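Long-range contacts in putative solute-binding component of ABC transporter (Clostridium phytofermentans, PDB 4YS6), which probably binds sugars for uptake by an ABC transporter and holds beta-D-glucopyranose in its cleft: residues T269-D274 and I290-R295; S248-V253 and I275-N280; L48-Q53 and I121-L126; Y136-N141 and D176-F181. One frame throughout, in Å; residues are numbered along the deposited sequence.

Interaction 1 of 4, residues T269-D274 and I290-R295; sequences TGQDCD and IFKDTR. With BGC (beta-D-glucopyranose), chain D.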
# COMPACT_ATOMS: atom_id res chain seq x y z
N THR A 269 -8.93 -6.41 8.54
CA THR A 269 -8.76 -5.14 7.85
C THR A 269 -8.01 -5.32 6.53
O THR A 269 -7.53 -6.41 6.21
CB THR A 269 -8.00 -4.11 8.71
OG1 THR A 269 -6.66 -4.57 8.97
CG2 THR A 269 -8.70 -3.90 10.04
N GLY A 270 -7.90 -4.24 5.77
CA GLY A 270 -7.17 -4.26 4.53
C GLY A 270 -7.05 -2.89 3.92
O GLY A 270 -7.33 -1.87 4.54
N GLN A 271 -6.61 -2.88 2.68
CA GLN A 271 -6.44 -1.65 1.93
C GLN A 271 -6.28 -1.98 0.43
O GLN A 271 -5.56 -2.92 0.09
CB GLN A 271 -5.24 -0.89 2.47
CG GLN A 271 -4.74 0.19 1.62
CD GLN A 271 -3.42 0.79 2.10
OE1 GLN A 271 -3.14 1.92 1.78
NE2 GLN A 271 -2.62 0.04 2.90
N ASP A 272 -6.93 -1.18 -0.41
CA ASP A 272 -6.81 -1.10 -1.88
C ASP A 272 -8.12 -1.45 -2.60
O ASP A 272 -8.29 -1.13 -3.78
CB ASP A 272 -5.75 -2.03 -2.51
CG ASP A 272 -4.32 -1.65 -2.18
OD1 ASP A 272 -4.07 -0.57 -1.60
OD2 ASP A 272 -3.44 -2.44 -2.58
N CYS A 273 -9.02 -2.14 -1.91
CA CYS A 273 -10.23 -2.67 -2.53
C CYS A 273 -9.90 -3.50 -3.78
O CYS A 273 -10.52 -3.30 -4.85
CB CYS A 273 -11.22 -1.56 -2.90
SG CYS A 273 -11.88 -0.76 -1.42
N ASP A 274 -8.92 -4.40 -3.65
CA ASP A 274 -8.70 -5.40 -4.69
C ASP A 274 -9.99 -6.18 -4.93
O ASP A 274 -10.76 -6.42 -4.01
CB ASP A 274 -7.60 -6.41 -4.31
CG ASP A 274 -6.21 -5.80 -4.28
OD1 ASP A 274 -6.01 -4.68 -4.80
OD2 ASP A 274 -5.29 -6.49 -3.77
N ILE A 290 -9.73 -0.03 2.43
CA ILE A 290 -9.51 1.40 2.26
C ILE A 290 -9.42 1.60 0.77
O ILE A 290 -8.65 0.92 0.09
CB ILE A 290 -8.21 1.89 2.97
CG1 ILE A 290 -8.26 1.68 4.49
CG2 ILE A 290 -7.91 3.36 2.61
CD1 ILE A 290 -9.28 2.45 5.21
N PHE A 291 -10.21 2.53 0.25
CA PHE A 291 -10.21 2.82 -1.17
C PHE A 291 -9.26 3.98 -1.45
O PHE A 291 -9.41 5.06 -0.90
CB PHE A 291 -11.60 3.17 -1.68
CG PHE A 291 -11.64 3.58 -3.12
CD1 PHE A 291 -11.14 2.75 -4.12
CD2 PHE A 291 -12.22 4.78 -3.50
CE1 PHE A 291 -11.20 3.13 -5.45
CE2 PHE A 291 -12.29 5.15 -4.82
CZ PHE A 291 -11.77 4.31 -5.80
N LYS A 292 -8.31 3.71 -2.32
CA LYS A 292 -7.35 4.67 -2.80
C LYS A 292 -7.51 4.76 -4.32
O LYS A 292 -7.16 3.85 -5.08
CB LYS A 292 -5.92 4.26 -2.39
CG LYS A 292 -5.78 4.00 -0.89
CD LYS A 292 -4.35 3.98 -0.40
CE LYS A 292 -3.49 2.90 -1.06
NZ LYS A 292 -2.19 2.86 -0.33
N ASP A 293 -8.10 5.85 -4.78
CA ASP A 293 -8.47 5.94 -6.20
C ASP A 293 -7.20 6.23 -7.01
O ASP A 293 -6.71 7.37 -7.03
CB ASP A 293 -9.53 7.03 -6.42
CG ASP A 293 -10.12 7.00 -7.81
OD1 ASP A 293 -9.44 6.54 -8.76
OD2 ASP A 293 -11.27 7.44 -7.98
N THR A 294 -6.65 5.20 -7.66
CA THR A 294 -5.40 5.37 -8.40
C THR A 294 -5.53 6.36 -9.55
O THR A 294 -4.52 6.90 -10.02
CB THR A 294 -4.87 4.03 -8.98
OG1 THR A 294 -5.80 3.45 -9.90
CG2 THR A 294 -4.59 3.06 -7.87
N ARG A 295 -6.75 6.62 -10.02
CA ARG A 295 -6.93 7.57 -11.10
C ARG A 295 -6.60 8.98 -10.61
O ARG A 295 -6.07 9.82 -11.35
CB ARG A 295 -8.37 7.53 -11.61
CG ARG A 295 -8.81 6.21 -12.12
CD ARG A 295 -10.28 6.24 -12.43
NE ARG A 295 -11.05 6.41 -11.20
CZ ARG A 295 -12.37 6.36 -11.14
NH1 ARG A 295 -13.07 6.17 -12.23
NH2 ARG A 295 -12.98 6.51 -9.98
C2 BGC D . 0.85 0.48 -1.40
C3 BGC D . -0.35 -0.36 -1.10
C4 BGC D . -0.25 -1.72 -1.67
C5 BGC D . 1.03 -2.40 -1.31
C6 BGC D . 1.26 -3.70 -2.04
C1 BGC D . 2.11 -0.22 -0.85
O1 BGC D . 3.19 0.44 -1.09
O2 BGC D . 0.71 1.75 -0.79
O3 BGC D . -1.52 0.36 -1.65
O4 BGC D . -1.31 -2.58 -1.18
O5 BGC D . 2.12 -1.50 -1.64
O6 BGC D . 1.01 -3.58 -3.43
O HOH W 1 -7.73 1.47 -3.93
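Gln271 and Asp272, in the loop after strand 267-268, meet Ile290 and Lys292 in a buried, largely polar contact where the chain passes between the two sheets of the periplasmic binding protein fold; of these, Asp272 and Lys292 line part of the glucose site. The backbones are pinned by Asp272 N, which donates to Ile290 O at 2.8 Å in the carbonyl plane. Beside this bond a water accepts from Lys292 N and donates to both Asp272 O and Lys292 O. Lys292 bends at its third torsion (chi3 -60°), which turns NZ toward the sugar. There NZ donates to glucose O3 at 2.9 Å and more weakly to O2. It also meets OE1 of the extended Gln271 side chain, in a hydrogen bond whose very short length is doubtful. Gln271 NE2 is bonded to Ser245 O, which orients the amide. Asp272 spans two neighbouring hydroxyls: OD1 accepts from glucose O3 at 2.7 Å and OD2 from O4 at 2.6 Å. Its OD1 stays 4.1 Å from Lys292 NZ, too far for a salt bridge, though the opposite charges probably still favour each other. Cys273 SG packs on Phe291 CB at 3.9 Å. Phe182 of helix 177-195 touches Gln271 and Lys292, Val144 and Gln148 of helix 141-155 lie against Gln271, and Phe291 is hydrogen-bonded through its backbone to Val337 of strand 331-339.

Interaction 2 of 4, residues S248-V253 and I275-N280; sequences STALGV and IANVKN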
# COMPACT_ATOMS: atom_id res chain seq x y z
N SER A 248 -3.60 -7.62 -0.17
CA SER A 248 -2.90 -8.84 -0.58
C SER A 248 -2.56 -9.67 0.66
O SER A 248 -2.67 -10.91 0.63
CB SER A 248 -1.66 -8.55 -1.44
OG SER A 248 -0.64 -7.85 -0.74
N THR A 249 -2.21 -9.03 1.79
CA THR A 249 -1.96 -9.81 2.99
C THR A 249 -3.27 -10.30 3.60
O THR A 249 -3.36 -11.45 4.03
CB THR A 249 -1.14 -9.02 4.03
OG1 THR A 249 -1.82 -7.84 4.43
CG2 THR A 249 0.23 -8.66 3.46
N ALA A 250 -4.30 -9.46 3.59
CA ALA A 250 -5.60 -9.91 4.09
C ALA A 250 -6.13 -11.12 3.34
O ALA A 250 -6.78 -12.00 3.93
CB ALA A 250 -6.61 -8.77 4.02
N LEU A 251 -5.93 -11.15 2.03
CA LEU A 251 -6.38 -12.29 1.24
C LEU A 251 -5.73 -13.60 1.67
O LEU A 251 -6.38 -14.65 1.73
CB LEU A 251 -6.10 -12.04 -0.23
CG LEU A 251 -6.63 -13.07 -1.20
CD1 LEU A 251 -8.14 -13.18 -1.07
CD2 LEU A 251 -6.23 -12.68 -2.61
N GLY A 252 -4.43 -13.55 1.96
CA GLY A 252 -3.71 -14.71 2.44
C GLY A 252 -4.23 -15.14 3.79
O GLY A 252 -4.45 -16.32 4.05
N VAL A 253 -4.45 -14.16 4.66
CA VAL A 253 -5.02 -14.43 5.97
C VAL A 253 -6.40 -15.09 5.85
O VAL A 253 -6.67 -16.12 6.46
CB VAL A 253 -5.09 -13.14 6.79
CG1 VAL A 253 -6.03 -13.24 7.98
CG2 VAL A 253 -3.67 -12.79 7.26
N ILE A 275 -10.19 -6.63 -6.15
CA ILE A 275 -11.42 -7.31 -6.52
C ILE A 275 -11.66 -8.55 -5.68
O ILE A 275 -12.77 -8.77 -5.21
CB ILE A 275 -11.41 -7.68 -8.02
CG1 ILE A 275 -11.55 -6.41 -8.84
CG2 ILE A 275 -12.55 -8.63 -8.39
CD1 ILE A 275 -11.29 -6.60 -10.33
N ALA A 276 -10.64 -9.38 -5.48
CA ALA A 276 -10.78 -10.59 -4.68
C ALA A 276 -11.29 -10.26 -3.28
O ALA A 276 -12.16 -10.97 -2.75
CB ALA A 276 -9.44 -11.31 -4.59
N ASN A 277 -10.73 -9.20 -2.70
CA ASN A 277 -11.11 -8.81 -1.34
C ASN A 277 -12.49 -8.20 -1.27
O ASN A 277 -13.19 -8.40 -0.28
CB ASN A 277 -10.08 -7.84 -0.78
CG ASN A 277 -8.72 -8.44 -0.78
OD1 ASN A 277 -8.15 -8.69 -1.83
ND2 ASN A 277 -8.17 -8.67 0.41
N VAL A 278 -12.89 -7.45 -2.30
CA VAL A 278 -14.26 -6.93 -2.32
C VAL A 278 -15.25 -8.08 -2.35
O VAL A 278 -16.25 -8.08 -1.61
CB VAL A 278 -14.50 -5.99 -3.51
CG1 VAL A 278 -15.97 -5.51 -3.54
CG2 VAL A 278 -13.56 -4.80 -3.41
N LYS A 279 -15.00 -9.07 -3.18
CA LYS A 279 -15.87 -10.24 -3.21
C LYS A 279 -15.90 -10.94 -1.85
O LYS A 279 -16.97 -11.36 -1.41
CB LYS A 279 -15.41 -11.21 -4.28
CG LYS A 279 -15.67 -10.68 -5.68
CD LYS A 279 -15.09 -11.61 -6.74
CE LYS A 279 -15.44 -11.15 -8.14
NZ LYS A 279 -15.10 -12.19 -9.16
N ASN A 280 -14.76 -11.04 -1.18
CA ASN A 280 -14.75 -11.59 0.18
C ASN A 280 -15.54 -10.73 1.16
O ASN A 280 -16.26 -11.29 2.00
CB ASN A 280 -13.34 -11.75 0.71
CG ASN A 280 -12.64 -12.95 0.12
OD1 ASN A 280 -13.26 -13.81 -0.52
ND2 ASN A 280 -11.35 -13.02 0.34
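Leu251 reaches from helix 247-260 toward Ala276, Asn277 and Asn280 on one side of helix 275-282. Its CB lies 4.0 Å from ND2 of Asn277. The first torsion sets CG anti to the backbone N (chi1 -174°), and both methyls then face the alanine. CD2 rests on Ala276 CB at 4.0 Å, and CD1 comes within 4.2 Å of Ala276 CB. CD1 also ends 3.5 Å from Asn280 ND2, the two side chains crossing at about a right angle. Helix 247-260 is the crossover of a beta-alpha-beta unit joining the neighbouring parallel strands 241-244 and 267-268 of the smaller sheet, and helix 275-282 comes next along the chain. The axes of the short helical segments make an angle of 50° between their N-to-C directions. No hydrogen bond joins the two six-residue segments, but Asn277 ND2 reaches Asp247 O, one residue before 248-253, and also Gln286 OE1. Its polar end is thereby tied down while the same nitrogen sits 3.9 Å from Ala250 CB. Ala250 also packs on Cys244 of strand 241-244, and Leu251 leans on Thr218 of helix 218-232.

Interaction 3 of 4, residues L48-Q53 and I121-L126; sequences LQRWNQ and IAYDRL. With NA (sodium ion), chain I; BGC (beta-D-glucopyranose), chain D.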
# COMPACT_ATOMS: atom_id res chain seq x y z
N LEU A 48 0.53 -7.77 -7.95
CA LEU A 48 -0.18 -7.07 -6.89
C LEU A 48 -1.12 -6.13 -7.63
O LEU A 48 -0.69 -5.35 -8.49
CB LEU A 48 0.79 -6.33 -5.99
CG LEU A 48 1.71 -7.22 -5.15
CD1 LEU A 48 2.85 -6.45 -4.56
CD2 LEU A 48 0.93 -7.90 -4.06
N GLN A 49 -2.42 -6.22 -7.37
CA GLN A 49 -3.38 -5.76 -8.35
C GLN A 49 -3.27 -4.29 -8.71
O GLN A 49 -3.32 -3.94 -9.89
CB GLN A 49 -4.80 -6.01 -7.88
CG GLN A 49 -5.83 -5.85 -8.99
CD GLN A 49 -7.21 -5.55 -8.43
OE1 GLN A 49 -7.84 -6.40 -7.80
NE2 GLN A 49 -7.67 -4.34 -8.64
N ARG A 50 -3.16 -3.42 -7.71
CA ARG A 50 -3.35 -2.00 -7.95
C ARG A 50 -2.42 -1.44 -9.02
O ARG A 50 -2.82 -0.54 -9.78
CB ARG A 50 -3.20 -1.17 -6.65
CG ARG A 50 -1.84 -1.18 -6.02
CD ARG A 50 -1.70 -0.05 -5.02
NE ARG A 50 -1.58 1.25 -5.68
CZ ARG A 50 -1.29 2.38 -5.03
NH1 ARG A 50 -1.16 2.39 -3.72
NH2 ARG A 50 -1.16 3.53 -5.69
N TRP A 51 -1.21 -1.97 -9.13
CA TRP A 51 -0.19 -1.37 -10.01
C TRP A 51 -0.57 -1.52 -11.46
O TRP A 51 -0.11 -0.75 -12.30
CB TRP A 51 1.19 -1.98 -9.75
CG TRP A 51 1.51 -1.92 -8.30
CD1 TRP A 51 1.53 -2.97 -7.43
CD2 TRP A 51 1.79 -0.75 -7.50
NE1 TRP A 51 1.79 -2.54 -6.16
CE2 TRP A 51 1.93 -1.18 -6.17
CE3 TRP A 51 1.91 0.62 -7.79
CZ2 TRP A 51 2.22 -0.30 -5.13
CZ3 TRP A 51 2.17 1.49 -6.74
CH2 TRP A 51 2.33 1.03 -5.43
N ASN A 52 -1.45 -2.49 -11.77
CA ASN A 52 -2.03 -2.58 -13.11
C ASN A 52 -2.84 -1.32 -13.43
O ASN A 52 -2.75 -0.76 -14.52
CB ASN A 52 -2.90 -3.81 -13.23
CG ASN A 52 -2.08 -5.10 -13.14
OD1 ASN A 52 -1.48 -5.53 -14.11
ND2 ASN A 52 -2.06 -5.70 -11.98
N GLN A 53 -3.62 -0.89 -12.45
CA GLN A 53 -4.42 0.32 -12.60
C GLN A 53 -3.55 1.57 -12.54
O GLN A 53 -3.75 2.49 -13.32
CB GLN A 53 -5.51 0.38 -11.54
CG GLN A 53 -6.72 -0.52 -11.84
CD GLN A 53 -6.46 -1.96 -11.49
OE1 GLN A 53 -6.29 -2.29 -10.32
NE2 GLN A 53 -6.42 -2.82 -12.50
N ILE A 121 10.02 11.55 -9.88
CA ILE A 121 8.85 11.58 -9.01
C ILE A 121 8.72 10.19 -8.40
O ILE A 121 8.63 9.19 -9.11
CB ILE A 121 7.56 11.97 -9.78
CG1 ILE A 121 7.69 13.38 -10.37
CG2 ILE A 121 6.36 11.91 -8.87
CD1 ILE A 121 6.57 13.77 -11.29
N ALA A 122 8.75 10.13 -7.08
CA ALA A 122 8.46 8.89 -6.35
C ALA A 122 6.96 8.69 -6.35
O ALA A 122 6.23 9.56 -5.87
CB ALA A 122 8.97 8.95 -4.96
N TYR A 123 6.52 7.57 -6.89
CA TYR A 123 5.12 7.25 -7.05
C TYR A 123 4.69 6.27 -5.97
O TYR A 123 5.17 5.14 -5.95
CB TYR A 123 4.85 6.62 -8.44
CG TYR A 123 3.39 6.41 -8.74
CD1 TYR A 123 2.72 5.29 -8.26
CD2 TYR A 123 2.69 7.31 -9.50
CE1 TYR A 123 1.36 5.11 -8.51
CE2 TYR A 123 1.35 7.15 -9.77
CZ TYR A 123 0.69 6.06 -9.28
OH TYR A 123 -0.64 5.92 -9.57
N ASP A 124 3.80 6.75 -5.09
CA ASP A 124 3.16 6.01 -4.00
C ASP A 124 4.09 5.61 -2.87
O ASP A 124 3.74 5.84 -1.69
CB ASP A 124 2.44 4.77 -4.50
CG ASP A 124 1.51 4.23 -3.44
OD1 ASP A 124 0.35 4.71 -3.34
OD2 ASP A 124 1.97 3.39 -2.64
N ARG A 125 5.23 5.01 -3.21
CA ARG A 125 6.27 4.62 -2.26
C ARG A 125 7.42 5.60 -2.30
O ARG A 125 7.85 6.01 -3.37
CB ARG A 125 6.80 3.23 -2.59
CG ARG A 125 5.70 2.17 -2.56
CD ARG A 125 6.19 0.90 -3.21
NE ARG A 125 5.23 -0.20 -3.02
CZ ARG A 125 5.42 -1.44 -3.47
NH1 ARG A 125 6.50 -1.75 -4.15
NH2 ARG A 125 4.52 -2.39 -3.22
N LEU A 126 7.95 5.97 -1.15
CA LEU A 126 9.03 6.93 -1.12
C LEU A 126 10.38 6.26 -1.46
O LEU A 126 10.69 5.17 -0.99
CB LEU A 126 9.05 7.63 0.23
CG LEU A 126 10.03 8.80 0.38
CD1 LEU A 126 9.75 9.91 -0.61
CD2 LEU A 126 10.02 9.31 1.82
NA NA I . -3.07 -2.37 -16.93
C2 BGC D . 0.85 0.48 -1.40
C3 BGC D . -0.35 -0.36 -1.10
C4 BGC D . -0.25 -1.72 -1.67
C5 BGC D . 1.03 -2.40 -1.31
C6 BGC D . 1.26 -3.70 -2.04
C1 BGC D . 2.11 -0.22 -0.85
O1 BGC D . 3.19 0.44 -1.09
O2 BGC D . 0.71 1.75 -0.79
O3 BGC D . -1.52 0.36 -1.65
O4 BGC D . -1.31 -2.58 -1.18
O5 BGC D . 2.12 -1.50 -1.64
O6 BGC D . 1.01 -3.58 -3.43
O HOH W 2 -1.54 -4.20 -16.77
O HOH W 3 -5.11 -3.57 -16.59
O HOH W 4 -0.83 -1.50 -17.44
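Arg50 and Asp124 form a salt bridge across the contact, with NH1 at 2.8 Å from OD1 and a weaker bond from NH2 to the same oxygen. The guanidinium and carboxylate planes stand 83° apart, and NH1 comes to OD1 from above the carboxylate plane. Both groups also hold the sugar: Arg50 NH1 donates to glucose O3 at 2.9 Å, and Asp124 OD2 accepts from O2 at 2.8 Å. Arg50 NE is paired with Asp54 OD2, which gives the guanidinium a second acidic partner. Arg125, extended from CG to NE, grips the sugar at its anomeric end, with NE on O1 at 2.9 Å and NH2 on O5 at 3.0 Å. Trp51 joins in through NE1, which donates to O6 at 3.0 Å. Its indole meets both arginines: CH2 lies over the centre of one face of the Arg50 guanidinium, and CZ2 over a face of that of Arg125, whose plane is 69° from the ring. CZ3 meets Tyr123 CE1 edge to edge at 4.1 Å. Farther out, Asn52 O and Ser56 bind a sodium ion. With two arginines and a carboxylate turned on hydroxyls and ring oxygen, the site is consistent with selective recognition of a sugar, and Asp124 probably offsets the charge of Arg50.

Interaction 4 of 4, residues Y136-N141 and D176-F181; sequences YATFDN and DNNARF. With BGC (beta-D-glucopyranose), chain D.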
# COMPACT_ATOMS: atom_id res chain seq x y z
N TYR A 136 7.15 13.61 -4.39
CA TYR A 136 6.53 12.37 -3.92
C TYR A 136 5.02 12.56 -4.01
O TYR A 136 4.48 13.55 -3.51
CB TYR A 136 6.97 12.09 -2.48
CG TYR A 136 6.41 10.86 -1.81
CD1 TYR A 136 6.24 9.67 -2.50
CD2 TYR A 136 6.07 10.89 -0.46
CE1 TYR A 136 5.76 8.54 -1.85
CE2 TYR A 136 5.60 9.79 0.19
CZ TYR A 136 5.44 8.62 -0.48
OH TYR A 136 4.96 7.53 0.22
N ALA A 137 4.35 11.60 -4.64
CA ALA A 137 2.89 11.58 -4.72
C ALA A 137 2.40 10.31 -4.11
O ALA A 137 2.81 9.23 -4.52
CB ALA A 137 2.44 11.66 -6.13
N THR A 138 1.47 10.40 -3.17
CA THR A 138 1.01 9.20 -2.48
C THR A 138 -0.36 9.48 -1.83
O THR A 138 -0.92 10.57 -2.01
CB THR A 138 2.05 8.76 -1.45
OG1 THR A 138 1.70 7.48 -0.90
CG2 THR A 138 2.16 9.79 -0.33
N PHE A 139 -0.92 8.49 -1.16
CA PHE A 139 -2.05 8.70 -0.27
C PHE A 139 -1.50 8.95 1.12
O PHE A 139 -0.31 8.75 1.39
CB PHE A 139 -3.02 7.50 -0.32
CG PHE A 139 -3.74 7.40 -1.62
CD1 PHE A 139 -3.12 6.81 -2.71
CD2 PHE A 139 -5.00 7.94 -1.78
CE1 PHE A 139 -3.75 6.77 -3.95
CE2 PHE A 139 -5.63 7.88 -3.02
CZ PHE A 139 -4.99 7.31 -4.09
N ASP A 140 -2.33 9.45 2.01
CA ASP A 140 -1.88 9.72 3.38
C ASP A 140 -1.73 8.40 4.12
O ASP A 140 -2.70 7.86 4.69
CB ASP A 140 -2.87 10.65 4.06
CG ASP A 140 -2.39 11.11 5.42
OD1 ASP A 140 -1.50 10.48 6.03
OD2 ASP A 140 -2.91 12.14 5.87
N ASN A 141 -0.53 7.83 4.06
CA ASN A 141 -0.31 6.48 4.52
C ASN A 141 -0.44 6.32 6.04
O ASN A 141 -0.96 5.31 6.51
CB ASN A 141 1.06 6.00 4.06
CG ASN A 141 1.18 6.05 2.56
OD1 ASN A 141 0.43 5.38 1.87
ND2 ASN A 141 2.06 6.90 2.06
N ASP A 176 9.59 -1.46 1.78
CA ASP A 176 8.56 -0.48 1.38
C ASP A 176 8.33 0.50 2.52
O ASP A 176 7.78 0.14 3.55
CB ASP A 176 7.28 -1.21 1.02
CG ASP A 176 6.16 -0.29 0.56
OD1 ASP A 176 6.32 0.94 0.60
OD2 ASP A 176 5.09 -0.82 0.17
N ASN A 177 8.78 1.74 2.35
CA ASN A 177 8.64 2.74 3.40
C ASN A 177 7.18 2.91 3.81
O ASN A 177 6.88 3.22 4.97
CB ASN A 177 9.24 4.08 2.96
CG ASN A 177 9.40 5.06 4.10
OD1 ASN A 177 10.12 4.81 5.08
ND2 ASN A 177 8.78 6.23 3.95
N ASN A 178 6.25 2.69 2.89
CA ASN A 178 4.84 2.78 3.26
C ASN A 178 4.43 1.83 4.37
O ASN A 178 3.55 2.16 5.17
CB ASN A 178 3.93 2.53 2.09
CG ASN A 178 4.01 3.60 1.03
OD1 ASN A 178 4.68 4.63 1.18
ND2 ASN A 178 3.29 3.39 -0.04
N ALA A 179 5.04 0.65 4.41
CA ALA A 179 4.65 -0.34 5.40
C ALA A 179 4.90 0.22 6.79
O ALA A 179 4.12 -0.04 7.71
CB ALA A 179 5.40 -1.65 5.18
N ARG A 180 5.98 0.99 6.96
CA ARG A 180 6.31 1.61 8.24
C ARG A 180 5.22 2.56 8.68
O ARG A 180 4.87 2.62 9.85
CB ARG A 180 7.63 2.40 8.16
CG ARG A 180 8.86 1.58 7.91
CD ARG A 180 10.12 2.39 8.28
NE ARG A 180 10.21 3.69 7.60
CZ ARG A 180 10.19 4.89 8.21
NH1 ARG A 180 10.06 5.00 9.52
NH2 ARG A 180 10.30 5.99 7.48
N PHE A 181 4.69 3.30 7.73
CA PHE A 181 3.61 4.23 8.00
C PHE A 181 2.27 3.55 8.27
O PHE A 181 1.52 3.99 9.17
CB PHE A 181 3.48 5.21 6.84
CG PHE A 181 4.48 6.31 6.91
CD1 PHE A 181 5.82 6.06 6.65
CD2 PHE A 181 4.10 7.59 7.28
CE1 PHE A 181 6.75 7.06 6.75
CE2 PHE A 181 5.01 8.60 7.36
CZ PHE A 181 6.34 8.35 7.11
C2 BGC D . 0.85 0.48 -1.40
C3 BGC D . -0.35 -0.36 -1.10
C4 BGC D . -0.25 -1.72 -1.67
C5 BGC D . 1.03 -2.40 -1.31
C6 BGC D . 1.26 -3.70 -2.04
C1 BGC D . 2.11 -0.22 -0.85
O1 BGC D . 3.19 0.44 -1.09
O2 BGC D . 0.71 1.75 -0.79
O3 BGC D . -1.52 0.36 -1.65
O4 BGC D . -1.31 -2.58 -1.18
O5 BGC D . 2.12 -1.50 -1.64
O6 BGC D . 1.01 -3.58 -3.43
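Asn141 and Phe181 bring the two backbones closest, 5.7 Å apart at their CA atoms, where the start of helix 141-155, just after strand 135-139, passes the early part of helix 177-195. Their CB atoms touch at 3.8 Å, and the Phe181 ring turns away to stack on Tyr322. Asn178 fills the middle of the contact. Its OD1 lies near the plane of the Tyr136 ring, at its hydroxyl edge, 3.1 Å from OH. The same OD1 is 3.6 Å from Asn141 ND2, the two amide planes being 30° apart, and Asn141 ND2 donates to Thr138 OG1 at 3.0 Å and is also bonded to Tyr322 OH. Thr138 OG1, Tyr136 OH and Asn178 ND2 are all hydrogen-bonded to Asp124 O, so one carbonyl gathers the three. The strand belongs to the larger sheet and the helix follows strand 165-170 of the smaller one, so the contact bridges the cleft between the two lobes of the fold. Glucose lies beside it. Asn178 ND2 donates to glucose O2 at 3.1 Å and more weakly to O1. Asp176 is the N-cap of helix 177-195: OD1 accepts from Asn178 N at 2.9 Å, the donor lying above the carboxylate plane, while OD2 takes the O1 hydroxyl of glucose at 2.6 Å and a bond from Trp216 NE1. The helix N-terminus probably stabilises the negative charge of this carboxylate.

Overall arrangement
Interactions 1, 3 and 4 all touch glucose and lie 10 to 13 Å apart between centres, whereas interaction 2 lies 11 Å from interaction 1 but 18 and 20 Å from interactions 3 and 4. Along the chain interaction 3 closes first, then interaction 4, and interactions 1 and 2 follow with their segments alternating. Interactions 3 and 4 share neighbouring strands 119-123 and 135-139 of the seven-stranded sheet, which strand 289-291 of interaction 1 also joins at its edge. Interaction 2 packs two helices, 247-260 and 275-282, in the lobe of the smaller parallel sheet, and helix 275-282 leads into strand 289-291. The sugar is thus enclosed by segments from both lobes, consistent with a closed, ligand-bound form.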